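Local coordinates for putidaredoxin reductase (Pseudomonas putida, PDB 1Q1R), which probably passes electrons from NADH through its bound FAD to the iron-sulfur protein putidaredoxin, which supplies the cytochrome P450cam monooxygenase, at residues Glu345-Ala357 against Pro398-Ile411. Sequence-based numbering, arbitrary orientation.
Sequences EGYDRIIVRGSLA and PNLLGDESVPLKEI
NH1 of Arg-353 is gripped by two backbone carbonyls: a bond of 2.9 Å to Leu-401 O, nearly straight at 164°, and a weak, bent one of 3.0 Å to Asp-403 O. Beside it NH2 donates to Val-406 O at 2.8 Å. The arginine thus plugs a carbonyl-lined loop between the short helix 398-401 and the C-terminal helix, in the reductase C-terminal domain of a glutathione reductase fold; its own strand, 349-353, edges that domain's antiparallel sheet. Leu-401 O lies exactly in the guanidinium plane, yet both strong donors stand well above the carbonyl planes they address, so the bonds lie near the guanidinium plane but are not aimed at carbonyl lone pairs. CG lies anti to the backbone N (chi1 -178°) and the chain runs straight to NE, carrying the group past Gly-402, whose CA is 4.1 Å from Arg-353 CA. Glu-404 CA sits over one guanidinium face, displaced toward its rim. NE forms a salt bridge with Glu-382 of helix 380-391. A leucine here would probably cost the carbonyls of Leu-401 and Val-406 these N-H donors and the Glu-382 carboxylate its charged mate. Glu-404, whose carboxylate is salt-bridged to Arg-379, turns over Gly-354, with OE1 3.3 Å from Gly-354 CA. A water bonds Val-352 O, Gly-354 N and Gly-402 O, bridging the backbone at Val-352 and Gly-354 to Gly-402. Earlier in the strand Ile-351 supplies the apolar contacts, with CG2 4.2 Å from Leu-401 CB, while its CD1 lies 3.3 Å from Pro-398 O and over one face of the Arg-349 guanidinium, near the rim. At the margin, NH2 of Arg-349 passes 3.4 Å from Pro-398 CB and donates to a water, which in turn donates to Asn-399 OD1.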
# COMPACT_ATOMS: atom_id res chain seq x y z
N GLU A 345 7.54 -0.16 14.45
CA GLU A 345 9.00 -0.02 14.49
C GLU A 345 9.52 0.53 15.82
O GLU A 345 9.15 1.63 16.25
CB GLU A 345 9.45 0.88 13.33
CG GLU A 345 10.93 0.83 13.01
CD GLU A 345 11.73 1.85 13.78
OE1 GLU A 345 11.76 1.77 15.03
OE2 GLU A 345 12.33 2.75 13.14
N GLY A 346 10.38 -0.24 16.48
CA GLY A 346 10.96 0.20 17.74
C GLY A 346 10.29 -0.29 19.01
O GLY A 346 10.64 0.16 20.11
N TYR A 347 9.35 -1.22 18.89
CA TYR A 347 8.65 -1.74 20.06
C TYR A 347 9.56 -2.68 20.84
O TYR A 347 10.38 -3.38 20.25
CB TYR A 347 7.37 -2.48 19.63
CG TYR A 347 7.62 -3.86 19.06
CD1 TYR A 347 7.70 -4.98 19.89
CD2 TYR A 347 7.80 -4.05 17.69
CE1 TYR A 347 7.96 -6.24 19.37
CE2 TYR A 347 8.06 -5.31 17.16
CZ TYR A 347 8.14 -6.40 18.01
OH TYR A 347 8.41 -7.65 17.49
N ASP A 348 9.41 -2.69 22.16
CA ASP A 348 10.22 -3.55 23.00
C ASP A 348 9.36 -4.61 23.68
O ASP A 348 9.84 -5.38 24.50
CB ASP A 348 10.98 -2.74 24.05
CG ASP A 348 10.09 -1.80 24.82
OD1 ASP A 348 9.07 -2.27 25.37
OD2 ASP A 348 10.42 -0.60 24.88
N ARG A 349 8.07 -4.63 23.33
CA ARG A 349 7.16 -5.63 23.87
C ARG A 349 5.74 -5.46 23.35
O ARG A 349 5.33 -4.38 22.95
CB ARG A 349 7.13 -5.59 25.40
CG ARG A 349 6.48 -4.36 26.01
CD ARG A 349 5.81 -4.74 27.31
NE ARG A 349 5.39 -3.57 28.07
CZ ARG A 349 4.56 -3.62 29.12
NH1 ARG A 349 4.07 -4.79 29.52
NH2 ARG A 349 4.24 -2.51 29.76
N ILE A 350 5.01 -6.56 23.34
CA ILE A 350 3.64 -6.55 22.87
C ILE A 350 2.73 -7.07 23.97
O ILE A 350 3.17 -7.83 24.84
CB ILE A 350 3.45 -7.43 21.62
CG1 ILE A 350 3.51 -8.91 22.02
CG2 ILE A 350 4.53 -7.12 20.59
CD1 ILE A 350 3.10 -9.86 20.91
N ILE A 351 1.48 -6.66 23.92
CA ILE A 351 0.48 -7.10 24.88
C ILE A 351 -0.69 -7.57 24.04
O ILE A 351 -1.24 -6.81 23.23
CB ILE A 351 0.04 -5.96 25.82
CG1 ILE A 351 1.23 -5.49 26.66
CG2 ILE A 351 -1.10 -6.43 26.71
CD1 ILE A 351 0.91 -4.37 27.62
N VAL A 352 -1.06 -8.83 24.21
CA VAL A 352 -2.17 -9.40 23.46
C VAL A 352 -3.45 -9.31 24.27
O VAL A 352 -3.50 -9.75 25.42
CB VAL A 352 -1.90 -10.87 23.10
CG1 VAL A 352 -3.07 -11.44 22.31
CG2 VAL A 352 -0.60 -10.98 22.32
N ARG A 353 -4.48 -8.74 23.66
CA ARG A 353 -5.78 -8.61 24.31
C ARG A 353 -6.70 -9.58 23.59
O ARG A 353 -7.15 -9.32 22.48
CB ARG A 353 -6.29 -7.17 24.17
CG ARG A 353 -7.62 -6.91 24.85
CD ARG A 353 -8.12 -5.50 24.55
NE ARG A 353 -9.43 -5.25 25.14
CZ ARG A 353 -9.62 -4.89 26.41
NH1 ARG A 353 -8.59 -4.73 27.23
NH2 ARG A 353 -10.85 -4.69 26.85
N GLY A 354 -6.96 -10.71 24.24
CA GLY A 354 -7.79 -11.75 23.64
C GLY A 354 -6.90 -12.94 23.35
O GLY A 354 -5.71 -12.89 23.63
N SER A 355 -7.46 -14.01 22.80
CA SER A 355 -6.66 -15.19 22.51
C SER A 355 -6.20 -15.27 21.06
O SER A 355 -6.97 -15.00 20.13
CB SER A 355 -7.46 -16.46 22.85
OG SER A 355 -6.73 -17.62 22.50
N LEU A 356 -4.93 -15.63 20.87
CA LEU A 356 -4.34 -15.76 19.54
C LEU A 356 -4.78 -17.07 18.88
O LEU A 356 -4.41 -17.34 17.74
CB LEU A 356 -2.81 -15.74 19.64
CG LEU A 356 -2.14 -14.44 20.10
CD1 LEU A 356 -0.66 -14.69 20.35
CD2 LEU A 356 -2.34 -13.36 19.06
N ALA A 357 -5.56 -17.87 19.60
CA ALA A 357 -6.05 -19.14 19.08
C ALA A 357 -7.38 -18.93 18.35
O ALA A 357 -8.03 -19.90 17.95
CB ALA A 357 -6.23 -20.14 20.21
N PRO A 398 -0.63 0.26 30.64
CA PRO A 398 -0.20 -0.97 29.97
C PRO A 398 -0.71 -2.25 30.64
O PRO A 398 -1.15 -3.18 29.96
CB PRO A 398 1.33 -0.87 30.03
CG PRO A 398 1.56 0.60 29.99
CD PRO A 398 0.51 1.13 30.94
N ASN A 399 -0.67 -2.28 31.96
CA ASN A 399 -1.10 -3.46 32.71
C ASN A 399 -2.58 -3.81 32.59
O ASN A 399 -3.01 -4.84 33.08
CB ASN A 399 -0.71 -3.31 34.19
CG ASN A 399 0.79 -3.13 34.37
OD1 ASN A 399 1.60 -3.70 33.62
ND2 ASN A 399 1.18 -2.36 35.38
N LEU A 400 -3.36 -2.97 31.92
CA LEU A 400 -4.78 -3.27 31.75
C LEU A 400 -5.14 -3.54 30.29
O LEU A 400 -6.21 -4.08 29.99
CB LEU A 400 -5.64 -2.12 32.27
CG LEU A 400 -5.71 -1.89 33.79
CD1 LEU A 400 -6.57 -0.68 34.08
CD2 LEU A 400 -6.27 -3.12 34.47
N LEU A 401 -4.25 -3.17 29.38
CA LEU A 401 -4.52 -3.36 27.95
C LEU A 401 -4.87 -4.81 27.59
O LEU A 401 -5.72 -5.05 26.73
CB LEU A 401 -3.33 -2.88 27.12
CG LEU A 401 -3.05 -1.37 27.16
CD1 LEU A 401 -1.80 -1.07 26.34
CD2 LEU A 401 -4.24 -0.59 26.62
N GLY A 402 -4.23 -5.77 28.26
CA GLY A 402 -4.51 -7.17 27.97
C GLY A 402 -5.64 -7.77 28.79
O GLY A 402 -6.00 -8.93 28.60
N ASP A 403 -6.20 -6.97 29.69
CA ASP A 403 -7.30 -7.42 30.56
C ASP A 403 -8.65 -7.20 29.89
O ASP A 403 -9.18 -6.09 29.89
CB ASP A 403 -7.26 -6.64 31.88
CG ASP A 403 -8.20 -7.22 32.92
OD1 ASP A 403 -9.20 -7.88 32.53
OD2 ASP A 403 -7.95 -7.01 34.12
N GLU A 404 -9.23 -8.27 29.36
CA GLU A 404 -10.52 -8.17 28.68
C GLU A 404 -11.72 -7.90 29.57
O GLU A 404 -12.82 -7.63 29.06
CB GLU A 404 -10.75 -9.42 27.84
CG GLU A 404 -9.77 -9.54 26.69
CD GLU A 404 -10.22 -10.54 25.66
OE1 GLU A 404 -10.16 -11.76 25.94
OE2 GLU A 404 -10.64 -10.11 24.56
N SER A 405 -11.54 -7.96 30.88
CA SER A 405 -12.66 -7.69 31.79
C SER A 405 -12.79 -6.18 31.96
O SER A 405 -13.76 -5.69 32.54
CB SER A 405 -12.42 -8.36 33.15
OG SER A 405 -11.38 -7.72 33.86
N VAL A 406 -11.80 -5.45 31.45
CA VAL A 406 -11.77 -3.99 31.54
C VAL A 406 -11.90 -3.39 30.14
O VAL A 406 -10.96 -3.45 29.34
CB VAL A 406 -10.44 -3.50 32.15
CG1 VAL A 406 -10.45 -1.99 32.28
CG2 VAL A 406 -10.23 -4.16 33.52
N PRO A 407 -13.07 -2.81 29.82
CA PRO A 407 -13.29 -2.21 28.50
C PRO A 407 -12.23 -1.17 28.13
O PRO A 407 -11.82 -0.36 28.97
CB PRO A 407 -14.69 -1.61 28.62
CG PRO A 407 -15.36 -2.55 29.57
CD PRO A 407 -14.30 -2.74 30.63
N LEU A 408 -11.80 -1.20 26.88
CA LEU A 408 -10.79 -0.27 26.39
C LEU A 408 -11.28 1.17 26.56
O LEU A 408 -10.49 2.07 26.86
CB LEU A 408 -10.48 -0.57 24.93
CG LEU A 408 -9.15 -0.07 24.36
CD1 LEU A 408 -7.99 -0.52 25.25
CD2 LEU A 408 -8.97 -0.62 22.95
N LYS A 409 -12.58 1.37 26.40
CA LYS A 409 -13.17 2.70 26.55
C LYS A 409 -12.86 3.27 27.93
O LYS A 409 -12.53 4.45 28.06
CB LYS A 409 -14.69 2.63 26.37
CG LYS A 409 -15.39 3.98 26.46
CD LYS A 409 -16.85 3.85 26.89
CE LYS A 409 -17.65 2.98 25.94
NZ LYS A 409 -19.07 2.84 26.39
N GLU A 410 -12.97 2.44 28.97
CA GLU A 410 -12.70 2.91 30.33
C GLU A 410 -11.22 3.13 30.58
O GLU A 410 -10.85 4.00 31.37
CB GLU A 410 -13.29 1.94 31.35
CG GLU A 410 -14.82 2.02 31.44
CD GLU A 410 -15.33 3.46 31.56
OE1 GLU A 410 -15.05 4.13 32.59
OE2 GLU A 410 -16.02 3.93 30.62
N ILE A 411 -10.37 2.35 29.92
CA ILE A 411 -8.93 2.50 30.07
C ILE A 411 -8.58 3.87 29.48
O ILE A 411 -7.77 4.62 30.02
CB ILE A 411 -8.17 1.39 29.32
CG1 ILE A 411 -8.50 0.03 29.94
CG2 ILE A 411 -6.67 1.66 29.37
CD1 ILE A 411 -7.92 -1.16 29.18
O HOH W 1 3.59 -1.96 32.58
O HOH W 2 -5.86 -11.10 26.97
O HOH W 3 -12.65 -3.46 24.81